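Local coordinates for protein Snx21 (Mus musculus, PDB 4YMR) that binds membranes enriched in phosphatidylinositol 3-phosphate and phosphatidylinositol 4,5-bisphosphate and may act in intracellular trafficking, here represented by its C-terminal PXB/TPR domain, crystallised as a domain-swapped dimer, at residues 39-44 / 51-56; 98-103 / 112-117; 62-65 / 71-74; 87-92 / 124-129. One frame throughout, in Å; residues are numbered along the deposited sequence.

How the contacts relate
From the N terminus, contact 1 comes first, closing the loop that joins helix 27-43 to helix 52-66. Contact 3 follows at the far end of helix 52-66, where the chain turns into helix 70-85; the centres of the two contacts lie about 17 Å apart. The linker 87-92 then leads to the second group of helices. Contact 4 ties this linker to the loop after helix 112-122, and nested inside it contact 2 joins helices 93-106 and 112-122. Contacts 2 and 3 lie on opposite sides of the chain's centre, about 43 Å apart between centres. All four contacts reach the second subunit, in keeping with a domain-swapped dimer.

Contact 1. Residues 39-44 / 51-56; sequences QLQTQL and DRPLLT
The NE2 corner of the Gln-41 amide, on helix 27-43, reaches the hydroxyl of Thr-56 on helix 52-66, the two side chains approaching from opposite directions. Gln-41 NE2 donates to Thr-56 OG1 at 2.7 Å, and the hydroxyl sits almost exactly in the plane of the amide, with a nearly straight N-H...O angle of 163°. The carbonyl end lies against Arg-52 and Pro-53: Gln-41 OE1 is 3.4 Å from Pro-53 N, which has no hydrogen to offer, and 3.7 Å from Pro-53 CD.

Several things position this pair. Gln-41 CG lies beside the backbone N (chi1 -59°) and the chain runs extended beyond it, which lets the amide span the distance between segments 39-43 and 52-56, whose axes approach to 10.7 Å. Gln-41 NE2 also bonds to Ala-37 O, fixing the rotation of the amide. Thr-56 OG1 donates to Arg-52 O at 2.6 Å, one turn back, and Arg-52 O also accepts from Thr-56 N, the two donors arriving from opposite faces of the carbonyl plane. Farther out, Trp-38 covers Pro-53 and Thr-56, while Leu-15 of helix 12-24 touches Thr-56 and Arg-52.

Replacing Thr-56 with a valine would probably leave Gln-41 NE2 without its cross-helix acceptor, held only by its own helix. The result is a buried polar relay, amide to hydroxyl to backbone carbonyl, in which both amide hydrogens and the threonine proton are spent; it gives the two roughly antiparallel helices a directional link.

Contact 2. Residues 98-103 / 112-117; sequences EAHVRL and RQSEAQ
His-100 reaches from helix 93-106 to Ser-114 of helix 112-122, its CG anti to the backbone N (chi1 -165°), which carries the ring toward the serine. His-100 CB is already 3.8 Å from Ser-114 OG. Along the ring, CG and then CE1 each stay near the same hydroxyl, and between them His-100 ND1 donates weakly to Ser-114 OG at 2.8 Å: the hydroxyl stands oblique to the ring and the N-H...O angle is just 122°. With an alanine in place of His-100, the Ser-114 hydroxyl would probably lose this partner and a gap open beside Ser-77 of the second subunit, on which the side chain also packs.

Next to it, Val-101 CG2 lies 3.7 Å from Ser-114 CB and also approaches Glu-115 N. Val-101 CG1 faces the end of Glu-115, 4.1 Å from OE2, the two side chains crossing at about a right angle; the carboxylate itself is paired with Lys-111. The nearest approach of the backbones is at Val-101 and Ser-114, whose CA atoms are 6.0 Å apart. This close pairing of two consecutive, roughly antiparallel helices (145°) is consistent with the helical hairpins of a TPR-like domain.

Contact 3. Residues 62-65 / 71-74; sequences VCHQ and GEAR
His-64 and Glu-72 both place CG beside the backbone N and anti to the carbonyl carbon, and in His-64 (chi1 -78°) this brings a ring face round to helix 70-85. Glu-72 CB stands over the centre of that face, 3.5 Å from the His-64 ring centroid and close to the normal, a CH-pi contact. The glutamate chain then bends at chi2 (-58°), and the plane of its carboxylate is set 84° from that of the ring. Glu-72 OE1 remains 4.7 Å from His-64 NE2, too far for a salt bridge, though a charge on the histidine, if present, would probably be felt by the acid.

Beside the ring, Ala-73 fits between two residues of helix 52-66. Its CB touches Gln-65 CG at 3.5 Å and lies 3.9 Å from His-64 CB, while Ala-73 N is 3.7 Å from the same His-64 CB. Here the backbones come nearest, with the CA atoms of His-64 and Ala-73 5.1 Å apart, a spacing that the small methyl group allows. Leu-31 of helix 27-43 touches His-64, and helix 93-106 of the second subunit, through Leu-103, packs on both Gln-65 and Ala-73. An alanine pressed against the neighbouring helix close to a short connection is consistent with the small residues at helix crossings in TPR hairpins.

Contact 4. Residues 87-92 / 124-129; sequences KRPHPF and AGLTST
Leu-126 stands just past a Schellman motif that ends helix 112-122, and it packs against Pro-89 in the linker between helices 70-85 and 93-106. Gly-125, with positive phi, is the C-prime residue of that motif: Leu-126 N returns to Leu-121 O and Gly-125 N to Gln-122 O, which turns the chain so that Leu-126 faces the linker.

Pro-89 CG meets Leu-126 CB at 3.7 Å. The leucine CG lies anti to the carbonyl carbon (chi1 -56°), and beyond it the branch extends along the linker toward Lys-87. Leu-126 CD2 comes to 3.3 Å from Lys-87 O, a methyl group lying against a carbonyl, with CD1 farther off at 4.1 Å from the same oxygen. The tip of the lysine curls nearer as well, Lys-87 NZ being 4.4 Å from Leu-126 CD1.

Within the linker, His-90 ND1 accepts from Phe-92 N at 3.2 Å, the donor lying in the ring plane, and so caps the turn into helix 93-106. His-90 NE2 is bound to Asp-51 OD1 of the second subunit. Across the contact, by comparison, the touch is a small van der Waals one at the surface, with no directional bond found between the segments; the linker joins the two helical groups, and its place between them is consistent with the swap point of the dimer.

Contact 1. Residues 39-44 / 51-56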
loop_
_atom_site.group_PDB
_atom_site.type_symbol
_atom_site.label_atom_id
_atom_site.label_comp_id
_atom_site.label_asym_id
_atom_site.label_seq_id
_atom_site.Cartn_x
_atom_site.Cartn_y
_atom_site.Cartn_z
ATOM N N GLN A 39 -4.314 -14.686 7.607
ATOM C CA GLN A 39 -3.326 -15.575 8.226
ATOM C C GLN A 39 -1.998 -15.663 7.450
ATOM O O GLN A 39 -0.923 -15.551 8.044
ATOM C CB GLN A 39 -3.923 -16.980 8.409
ATOM C CG GLN A 39 -2.920 -18.068 8.798
ATOM C CD GLN A 39 -2.505 -17.985 10.250
ATOM O OE1 GLN A 39 -3.210 -17.401 11.070
ATOM N NE2 GLN A 39 -1.357 -18.573 10.578
ATOM N N LEU A 40 -2.076 -15.887 6.138
ATOM C CA LEU A 40 -0.896 -15.860 5.273
ATOM C C LEU A 40 -0.049 -14.601 5.514
ATOM O O LEU A 40 1.139 -14.684 5.825
ATOM C CB LEU A 40 -1.305 -15.940 3.793
ATOM C CG LEU A 40 -1.859 -17.264 3.247
ATOM C CD1 LEU A 40 -2.646 -17.032 1.964
ATOM C CD2 LEU A 40 -0.750 -18.290 3.004
ATOM N N GLN A 41 -0.682 -13.441 5.381
ATOM C CA GLN A 41 0.001 -12.159 5.496
ATOM C C GLN A 41 0.610 -11.903 6.872
ATOM O O GLN A 41 1.695 -11.333 6.970
ATOM C CB GLN A 41 -0.960 -11.011 5.152
ATOM C CG GLN A 41 -1.562 -11.088 3.756
ATOM C CD GLN A 41 -2.578 -9.977 3.504
ATOM O OE1 GLN A 41 -2.218 -8.807 3.369
ATOM N NE2 GLN A 41 -3.853 -10.343 3.452
ATOM N N THR A 42 -0.081 -12.336 7.927
ATOM C CA THR A 42 0.276 -11.968 9.301
ATOM C C THR A 42 1.558 -12.639 9.811
ATOM O O THR A 42 2.218 -12.119 10.710
ATOM C CB THR A 42 -0.896 -12.222 10.293
ATOM O OG1 THR A 42 -0.590 -11.648 11.567
ATOM C CG2 THR A 42 -1.157 -13.697 10.476
ATOM N N GLN A 43 1.920 -13.779 9.232
ATOM C CA GLN A 43 3.151 -14.467 9.616
ATOM C C GLN A 43 4.168 -14.342 8.500
ATOM O O GLN A 43 5.285 -13.878 8.708
ATOM C CB GLN A 43 2.882 -15.950 9.893
ATOM C CG GLN A 43 3.133 -16.395 11.330
ATOM C CD GLN A 43 1.842 -16.713 12.069
ATOM O OE1 GLN A 43 0.805 -16.090 11.827
ATOM N NE2 GLN A 43 1.897 -17.695 12.967
ATOM N N LEU A 44 3.749 -14.760 7.312
ATOM C CA LEU A 44 4.612 -14.819 6.140
ATOM C C LEU A 44 4.685 -13.461 5.432
ATOM O O LEU A 44 4.251 -13.309 4.288
ATOM C CB LEU A 44 4.103 -15.911 5.198
ATOM C CG LEU A 44 3.612 -17.160 5.948
ATOM C CD1 LEU A 44 2.389 -17.800 5.288
ATOM C CD2 LEU A 44 4.729 -18.192 6.110
ATOM N N ASP A 51 -1.777 -1.785 2.249
ATOM C CA ASP A 51 -3.084 -1.561 1.651
ATOM C C ASP A 51 -3.772 -2.914 1.480
ATOM O O ASP A 51 -5.001 -3.008 1.488
ATOM C CB ASP A 51 -2.953 -0.865 0.288
ATOM C CG ASP A 51 -2.222 0.466 0.369
ATOM O OD1 ASP A 51 -1.879 0.884 1.491
ATOM O OD2 ASP A 51 -1.999 1.089 -0.694
ATOM N N ARG A 52 -2.954 -3.950 1.307
ATOM C CA ARG A 52 -3.427 -5.322 1.214
ATOM C C ARG A 52 -3.932 -5.875 2.557
ATOM O O ARG A 52 -4.973 -6.550 2.592
ATOM C CB ARG A 52 -2.356 -6.241 0.616
ATOM C CG ARG A 52 -2.659 -6.666 -0.795
ATOM C CD ARG A 52 -1.714 -7.757 -1.268
ATOM N NE ARG A 52 -0.419 -7.231 -1.696
ATOM C CZ ARG A 52 -0.164 -6.765 -2.916
ATOM N NH1 ARG A 52 -1.120 -6.751 -3.835
ATOM N NH2 ARG A 52 1.045 -6.306 -3.218
ATOM N N PRO A 53 -3.193 -5.615 3.662
ATOM C CA PRO A 53 -3.762 -5.984 4.962
ATOM C C PRO A 53 -5.074 -5.256 5.230
ATOM O O PRO A 53 -6.052 -5.882 5.606
ATOM C CB PRO A 53 -2.677 -5.549 5.949
ATOM C CG PRO A 53 -1.441 -5.673 5.178
ATOM C CD PRO A 53 -1.785 -5.207 3.803
ATOM N N LEU A 54 -5.090 -3.951 4.999
ATOM C CA LEU A 54 -6.283 -3.149 5.169
ATOM C C LEU A 54 -7.453 -3.622 4.309
ATOM O O LEU A 54 -8.593 -3.641 4.774
ATOM C CB LEU A 54 -5.962 -1.669 4.924
ATOM C CG LEU A 54 -5.095 -1.060 6.032
ATOM C CD1 LEU A 54 -4.728 0.373 5.679
ATOM C CD2 LEU A 54 -5.839 -1.096 7.356
ATOM N N LEU A 55 -7.170 -4.005 3.064
ATOM C CA LEU A 55 -8.205 -4.548 2.187
ATOM C C LEU A 55 -8.765 -5.861 2.749
ATOM O O LEU A 55 -9.971 -6.115 2.709
ATOM C CB LEU A 55 -7.673 -4.782 0.773
ATOM C CG LEU A 55 -8.778 -5.200 -0.199
ATOM C CD1 LEU A 55 -9.389 -3.964 -0.832
ATOM C CD2 LEU A 55 -8.260 -6.136 -1.256
ATOM N N THR A 56 -7.866 -6.694 3.262
ATOM C CA THR A 56 -8.242 -7.935 3.900
ATOM C C THR A 56 -9.152 -7.714 5.106
ATOM O O THR A 56 -10.189 -8.356 5.235
ATOM C CB THR A 56 -7.000 -8.694 4.357
ATOM O OG1 THR A 56 -6.088 -8.805 3.261
ATOM C CG2 THR A 56 -7.381 -10.063 4.868
#

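Contact 2. Residues 98-103 / 112-117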
loop_
_atom_site.group_PDB
_atom_site.type_symbol
_atom_site.label_atom_id
_atom_site.label_comp_id
_atom_site.label_asym_id
_atom_site.label_seq_id
_atom_site.Cartn_x
_atom_site.Cartn_y
_atom_site.Cartn_z
ATOM N N GLU A 98 17.417 5.999 -0.398
ATOM C CA GLU A 98 18.768 5.532 -0.706
ATOM C C GLU A 98 19.134 5.758 -2.183
ATOM O O GLU A 98 20.231 6.222 -2.501
ATOM C CB GLU A 98 18.944 4.059 -0.303
ATOM C CG GLU A 98 20.232 3.400 -0.802
ATOM C CD GLU A 98 21.479 3.968 -0.141
ATOM O OE1 GLU A 98 21.529 4.007 1.108
ATOM O OE2 GLU A 98 22.414 4.381 -0.866
ATOM N N ALA A 99 18.210 5.447 -3.081
ATOM C CA ALA A 99 18.464 5.631 -4.502
ATOM C C ALA A 99 18.608 7.115 -4.817
ATOM O O ALA A 99 19.396 7.502 -5.674
ATOM C CB ALA A 99 17.353 5.009 -5.327
ATOM N N HIS A 100 17.844 7.939 -4.110
ATOM C CA HIS A 100 17.923 9.394 -4.253
ATOM C C HIS A 100 19.226 9.990 -3.728
ATOM O O HIS A 100 19.769 10.914 -4.334
ATOM C CB HIS A 100 16.734 10.076 -3.566
ATOM C CG HIS A 100 16.549 11.508 -3.960
ATOM N ND1 HIS A 100 16.989 12.557 -3.178
ATOM C CD2 HIS A 100 15.977 12.062 -5.056
ATOM C CE1 HIS A 100 16.689 13.697 -3.779
ATOM N NE2 HIS A 100 16.075 13.431 -4.912
ATOM N N VAL A 101 19.716 9.483 -2.600
ATOM C CA VAL A 101 21.000 9.936 -2.054
ATOM C C VAL A 101 22.130 9.546 -2.994
ATOM O O VAL A 101 23.012 10.347 -3.277
ATOM C CB VAL A 101 21.294 9.339 -0.663
ATOM C CG1 VAL A 101 22.772 9.525 -0.304
ATOM C CG2 VAL A 101 20.424 9.978 0.374
ATOM N N ARG A 102 22.089 8.304 -3.470
ATOM C CA ARG A 102 23.084 7.801 -4.402
ATOM C C ARG A 102 23.055 8.553 -5.746
ATOM O O ARG A 102 24.100 8.956 -6.255
ATOM C CB ARG A 102 22.909 6.290 -4.591
ATOM C CG ARG A 102 23.578 5.741 -5.835
ATOM C CD ARG A 102 23.559 4.230 -5.847
ATOM N NE ARG A 102 24.752 3.666 -5.218
ATOM C CZ ARG A 102 24.827 3.302 -3.941
ATOM N NH1 ARG A 102 23.768 3.447 -3.149
ATOM N NH2 ARG A 102 25.958 2.792 -3.460
ATOM N N LEU A 103 21.863 8.764 -6.305
ATOM C CA LEU A 103 21.730 9.431 -7.607
ATOM C C LEU A 103 22.089 10.923 -7.565
ATOM O O LEU A 103 22.463 11.506 -8.592
ATOM C CB LEU A 103 20.333 9.204 -8.217
ATOM C CG LEU A 103 20.039 7.772 -8.709
ATOM C CD1 LEU A 103 18.542 7.483 -8.891
ATOM C CD2 LEU A 103 20.807 7.477 -10.001
ATOM N N ARG A 112 21.423 16.127 1.486
ATOM C CA ARG A 112 21.248 16.143 2.937
ATOM C C ARG A 112 19.828 16.187 3.512
ATOM O O ARG A 112 19.655 16.125 4.732
ATOM C CB ARG A 112 22.127 17.204 3.587
ATOM C CG ARG A 112 21.685 18.604 3.384
ATOM C CD ARG A 112 22.905 19.477 3.324
ATOM N NE ARG A 112 22.832 20.398 2.199
ATOM C CZ ARG A 112 22.677 21.708 2.327
ATOM N NH1 ARG A 112 22.609 22.257 3.533
ATOM N NH2 ARG A 112 22.608 22.466 1.248
ATOM N N GLN A 113 18.813 16.271 2.661
ATOM C CA GLN A 113 17.446 16.190 3.158
ATOM C C GLN A 113 16.983 14.760 3.024
ATOM O O GLN A 113 16.218 14.254 3.841
ATOM C CB GLN A 113 16.520 17.129 2.390
ATOM C CG GLN A 113 15.401 17.710 3.245
ATOM C CD GLN A 113 15.895 18.764 4.237
ATOM O OE1 GLN A 113 17.090 19.078 4.299
ATOM N NE2 GLN A 113 14.967 19.322 5.010
ATOM N N SER A 114 17.472 14.119 1.975
ATOM C CA SER A 114 17.224 12.712 1.747
ATOM C C SER A 114 18.032 11.856 2.723
ATOM O O SER A 114 17.587 10.791 3.150
ATOM C CB SER A 114 17.581 12.359 0.309
ATOM O OG SER A 114 16.401 12.276 -0.455
ATOM N N GLU A 115 19.224 12.337 3.060
ATOM C CA GLU A 115 20.077 11.696 4.051
ATOM C C GLU A 115 19.426 11.778 5.417
ATOM O O GLU A 115 19.126 10.760 6.033
ATOM C CB GLU A 115 21.431 12.393 4.108
ATOM C CG GLU A 115 22.618 11.474 4.030
ATOM C CD GLU A 115 23.871 12.216 3.610
ATOM O OE1 GLU A 115 24.133 13.308 4.164
ATOM O OE2 GLU A 115 24.581 11.718 2.710
ATOM N N ALA A 116 19.200 13.003 5.877
ATOM C CA ALA A 116 18.663 13.244 7.210
ATOM C C ALA A 116 17.375 12.480 7.450
ATOM O O ALA A 116 17.079 12.097 8.580
ATOM C CB ALA A 116 18.440 14.727 7.436
ATOM N N GLN A 117 16.622 12.241 6.383
ATOM C CA GLN A 117 15.361 11.516 6.504
ATOM C C GLN A 117 15.605 10.020 6.636
ATOM O O GLN A 117 14.893 9.338 7.366
ATOM C CB GLN A 117 14.444 11.808 5.315
ATOM C CG GLN A 117 13.069 11.147 5.427
ATOM C CD GLN A 117 12.111 11.571 4.321
ATOM O OE1 GLN A 117 12.361 12.544 3.597
ATOM N NE2 GLN A 117 11.008 10.842 4.188
#

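Contact 3. Residues 62-65 / 71-74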
loop_
_atom_site.group_PDB
_atom_site.type_symbol
_atom_site.label_atom_id
_atom_site.label_comp_id
_atom_site.label_asym_id
_atom_site.label_seq_id
_atom_site.Cartn_x
_atom_site.Cartn_y
_atom_site.Cartn_z
ATOM N N VAL A 62 -16.688 -6.446 6.748
ATOM C CA VAL A 62 -17.925 -6.493 5.973
ATOM C C VAL A 62 -18.653 -7.819 6.088
ATOM O O VAL A 62 -19.871 -7.857 6.340
ATOM C CB VAL A 62 -17.670 -6.130 4.486
ATOM C CG1 VAL A 62 -18.886 -6.429 3.639
ATOM C CG2 VAL A 62 -17.326 -4.662 4.383
ATOM N N CYS A 63 -17.898 -8.905 5.928
ATOM C CA CYS A 63 -18.477 -10.229 5.970
ATOM C C CYS A 63 -18.971 -10.545 7.376
ATOM O O CYS A 63 -20.078 -11.053 7.543
ATOM C CB CYS A 63 -17.503 -11.299 5.455
ATOM S SG CYS A 63 -17.191 -11.227 3.683
ATOM N N HIS A 64 -18.169 -10.239 8.387
ATOM C CA HIS A 64 -18.642 -10.427 9.751
ATOM C C HIS A 64 -19.927 -9.629 10.020
ATOM O O HIS A 64 -20.863 -10.167 10.590
ATOM C CB HIS A 64 -17.537 -10.167 10.773
ATOM C CG HIS A 64 -16.568 -11.305 10.894
ATOM N ND1 HIS A 64 -15.203 -11.114 10.978
ATOM C CD2 HIS A 64 -16.766 -12.643 10.935
ATOM C CE1 HIS A 64 -14.603 -12.295 11.077
ATOM N NE2 HIS A 64 -15.530 -13.236 11.047
ATOM N N GLN A 65 -19.999 -8.377 9.574
ATOM C CA GLN A 65 -21.213 -7.585 9.806
ATOM C C GLN A 65 -22.443 -8.156 9.134
ATOM O O GLN A 65 -23.532 -8.132 9.698
ATOM C CB GLN A 65 -21.030 -6.166 9.310
ATOM C CG GLN A 65 -20.332 -5.271 10.283
ATOM C CD GLN A 65 -20.198 -3.875 9.750
ATOM O OE1 GLN A 65 -21.134 -3.076 9.829
ATOM N NE2 GLN A 65 -19.042 -3.575 9.181
ATOM N N GLY A 71 -19.233 -8.226 16.814
ATOM C CA GLY A 71 -18.051 -8.292 17.653
ATOM C C GLY A 71 -16.803 -8.533 16.828
ATOM O O GLY A 71 -15.840 -7.769 16.924
ATOM N N GLU A 72 -16.825 -9.588 16.008
ATOM C CA GLU A 72 -15.708 -9.899 15.097
ATOM C C GLU A 72 -15.428 -8.784 14.088
ATOM O O GLU A 72 -14.276 -8.548 13.736
ATOM C CB GLU A 72 -15.911 -11.240 14.374
ATOM C CG GLU A 72 -15.726 -12.457 15.263
ATOM C CD GLU A 72 -14.353 -12.499 15.908
ATOM O OE1 GLU A 72 -13.334 -12.454 15.179
ATOM O OE2 GLU A 72 -14.297 -12.568 17.154
ATOM N N ALA A 73 -16.479 -8.104 13.635
ATOM C CA ALA A 73 -16.316 -6.954 12.751
ATOM C C ALA A 73 -15.643 -5.809 13.483
ATOM O O ALA A 73 -14.809 -5.117 12.920
ATOM C CB ALA A 73 -17.665 -6.509 12.169
ATOM N N ARG A 74 -15.997 -5.617 14.749
ATOM C CA ARG A 74 -15.390 -4.549 15.533
ATOM C C ARG A 74 -13.902 -4.835 15.821
ATOM O O ARG A 74 -13.069 -3.925 15.786
ATOM C CB ARG A 74 -16.180 -4.286 16.815
ATOM C CG ARG A 74 -15.656 -3.097 17.631
ATOM C CD ARG A 74 -16.628 -2.648 18.720
ATOM N NE ARG A 74 -16.150 -1.430 19.373
ATOM C CZ ARG A 74 -15.259 -1.410 20.353
ATOM N NH1 ARG A 74 -14.767 -2.549 20.810
ATOM N NH2 ARG A 74 -14.868 -0.257 20.883
#

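Contact 4. Residues 87-92 / 124-129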
loop_
_atom_site.group_PDB
_atom_site.type_symbol
_atom_site.label_atom_id
_atom_site.label_comp_id
_atom_site.label_asym_id
_atom_site.label_seq_id
_atom_site.Cartn_x
_atom_site.Cartn_y
_atom_site.Cartn_z
ATOM N N LYS A 87 3.268 4.322 12.865
ATOM C CA LYS A 87 4.163 5.045 11.976
ATOM C C LYS A 87 4.936 4.036 11.150
ATOM O O LYS A 87 6.113 3.759 11.405
ATOM C CB LYS A 87 5.085 6.001 12.751
ATOM C CG LYS A 87 4.668 7.474 12.661
ATOM C CD LYS A 87 5.155 8.309 13.852
ATOM C CE LYS A 87 6.681 8.462 13.892
ATOM N NZ LYS A 87 7.375 7.318 14.558
ATOM N N ARG A 88 4.238 3.464 10.172
ATOM C CA ARG A 88 4.828 2.481 9.281
ATOM C C ARG A 88 4.949 3.064 7.886
ATOM O O ARG A 88 3.940 3.266 7.202
ATOM C CB ARG A 88 4.033 1.179 9.277
ATOM C CG ARG A 88 4.750 0.047 9.994
ATOM C CD ARG A 88 3.933 -1.222 9.947
ATOM N NE ARG A 88 2.756 -1.144 10.807
ATOM C CZ ARG A 88 2.691 -1.666 12.028
ATOM N NH1 ARG A 88 3.739 -2.306 12.533
ATOM N NH2 ARG A 88 1.578 -1.552 12.743
ATOM N N PRO A 89 6.207 3.295 7.467
ATOM C CA PRO A 89 6.718 4.149 6.386
ATOM C C PRO A 89 6.255 3.820 4.971
ATOM O O PRO A 89 6.170 4.758 4.173
ATOM C CB PRO A 89 8.241 3.961 6.479
ATOM C CG PRO A 89 8.489 3.402 7.847
ATOM C CD PRO A 89 7.297 2.561 8.129
ATOM N N HIS A 90 5.950 2.550 4.702
ATOM C CA HIS A 90 5.805 1.983 3.345
ATOM C C HIS A 90 7.180 1.489 2.881
ATOM O O HIS A 90 8.159 2.249 2.875
ATOM C CB HIS A 90 5.180 2.945 2.315
ATOM C CG HIS A 90 4.766 2.290 1.025
ATOM N ND1 HIS A 90 5.622 1.535 0.251
ATOM C CD2 HIS A 90 3.583 2.311 0.365
ATOM C CE1 HIS A 90 4.978 1.096 -0.816
ATOM N NE2 HIS A 90 3.746 1.558 -0.778
ATOM N N PRO A 91 7.252 0.200 2.501
ATOM C CA PRO A 91 8.515 -0.480 2.211
ATOM C C PRO A 91 9.360 0.271 1.198
ATOM O O PRO A 91 10.562 0.290 1.376
ATOM C CB PRO A 91 8.074 -1.847 1.658
ATOM C CG PRO A 91 6.620 -1.690 1.316
ATOM C CD PRO A 91 6.095 -0.692 2.295
ATOM N N PHE A 92 8.742 0.898 0.200
ATOM C CA PHE A 92 9.477 1.612 -0.842
ATOM C C PHE A 92 10.071 2.976 -0.446
ATOM O O PHE A 92 10.771 3.583 -1.246
ATOM C CB PHE A 92 8.611 1.770 -2.089
ATOM C CG PHE A 92 8.798 0.670 -3.085
ATOM C CD1 PHE A 92 10.067 0.354 -3.551
ATOM C CD2 PHE A 92 7.713 -0.067 -3.540
ATOM C CE1 PHE A 92 10.254 -0.663 -4.470
ATOM C CE2 PHE A 92 7.885 -1.091 -4.458
ATOM C CZ PHE A 92 9.159 -1.390 -4.924
ATOM N N ALA A 124 15.310 5.630 14.600
ATOM C CA ALA A 124 14.040 5.379 15.265
ATOM C C ALA A 124 13.564 3.961 14.971
ATOM O O ALA A 124 12.494 3.550 15.420
ATOM C CB ALA A 124 12.987 6.398 14.802
ATOM N N GLY A 125 14.367 3.217 14.212
ATOM C CA GLY A 125 14.137 1.797 13.995
ATOM C C GLY A 125 13.282 1.346 12.821
ATOM O O GLY A 125 13.001 0.158 12.715
ATOM N N LEU A 126 12.886 2.251 11.925
ATOM C CA LEU A 126 11.901 1.889 10.892
ATOM C C LEU A 126 12.445 1.214 9.622
ATOM O O LEU A 126 11.673 0.752 8.770
ATOM C CB LEU A 126 11.018 3.094 10.548
ATOM C CG LEU A 126 10.358 3.602 11.831
ATOM C CD1 LEU A 126 9.937 5.057 11.725
ATOM C CD2 LEU A 126 9.176 2.713 12.206
ATOM N N THR A 127 13.769 1.152 9.501
ATOM C CA THR A 127 14.405 0.461 8.388
ATOM C C THR A 127 15.836 0.097 8.799
ATOM O O THR A 127 16.379 0.666 9.740
ATOM C CB THR A 127 14.413 1.344 7.105
ATOM O OG1 THR A 127 14.574 0.526 5.939
ATOM C CG2 THR A 127 15.525 2.374 7.163
ATOM N N SER A 128 16.455 -0.842 8.093
ATOM C CA SER A 128 17.814 -1.262 8.420
ATOM C C SER A 128 18.858 -0.232 8.005
ATOM O O SER A 128 18.667 0.472 7.015
ATOM C CB SER A 128 18.120 -2.601 7.744
ATOM O OG SER A 128 17.651 -2.629 6.412
ATOM N N THR A 129 19.955 -0.116 8.749
ATOM C CA THR A 129 21.136 0.485 8.137
ATOM C C THR A 129 21.633 -0.607 7.168
ATOM O O THR A 129 21.280 -1.777 7.341
ATOM C CB THR A 129 22.137 1.063 9.173
ATOM O OG1 THR A 129 21.439 2.025 9.976
ATOM C CG2 THR A 129 23.270 1.805 8.478
#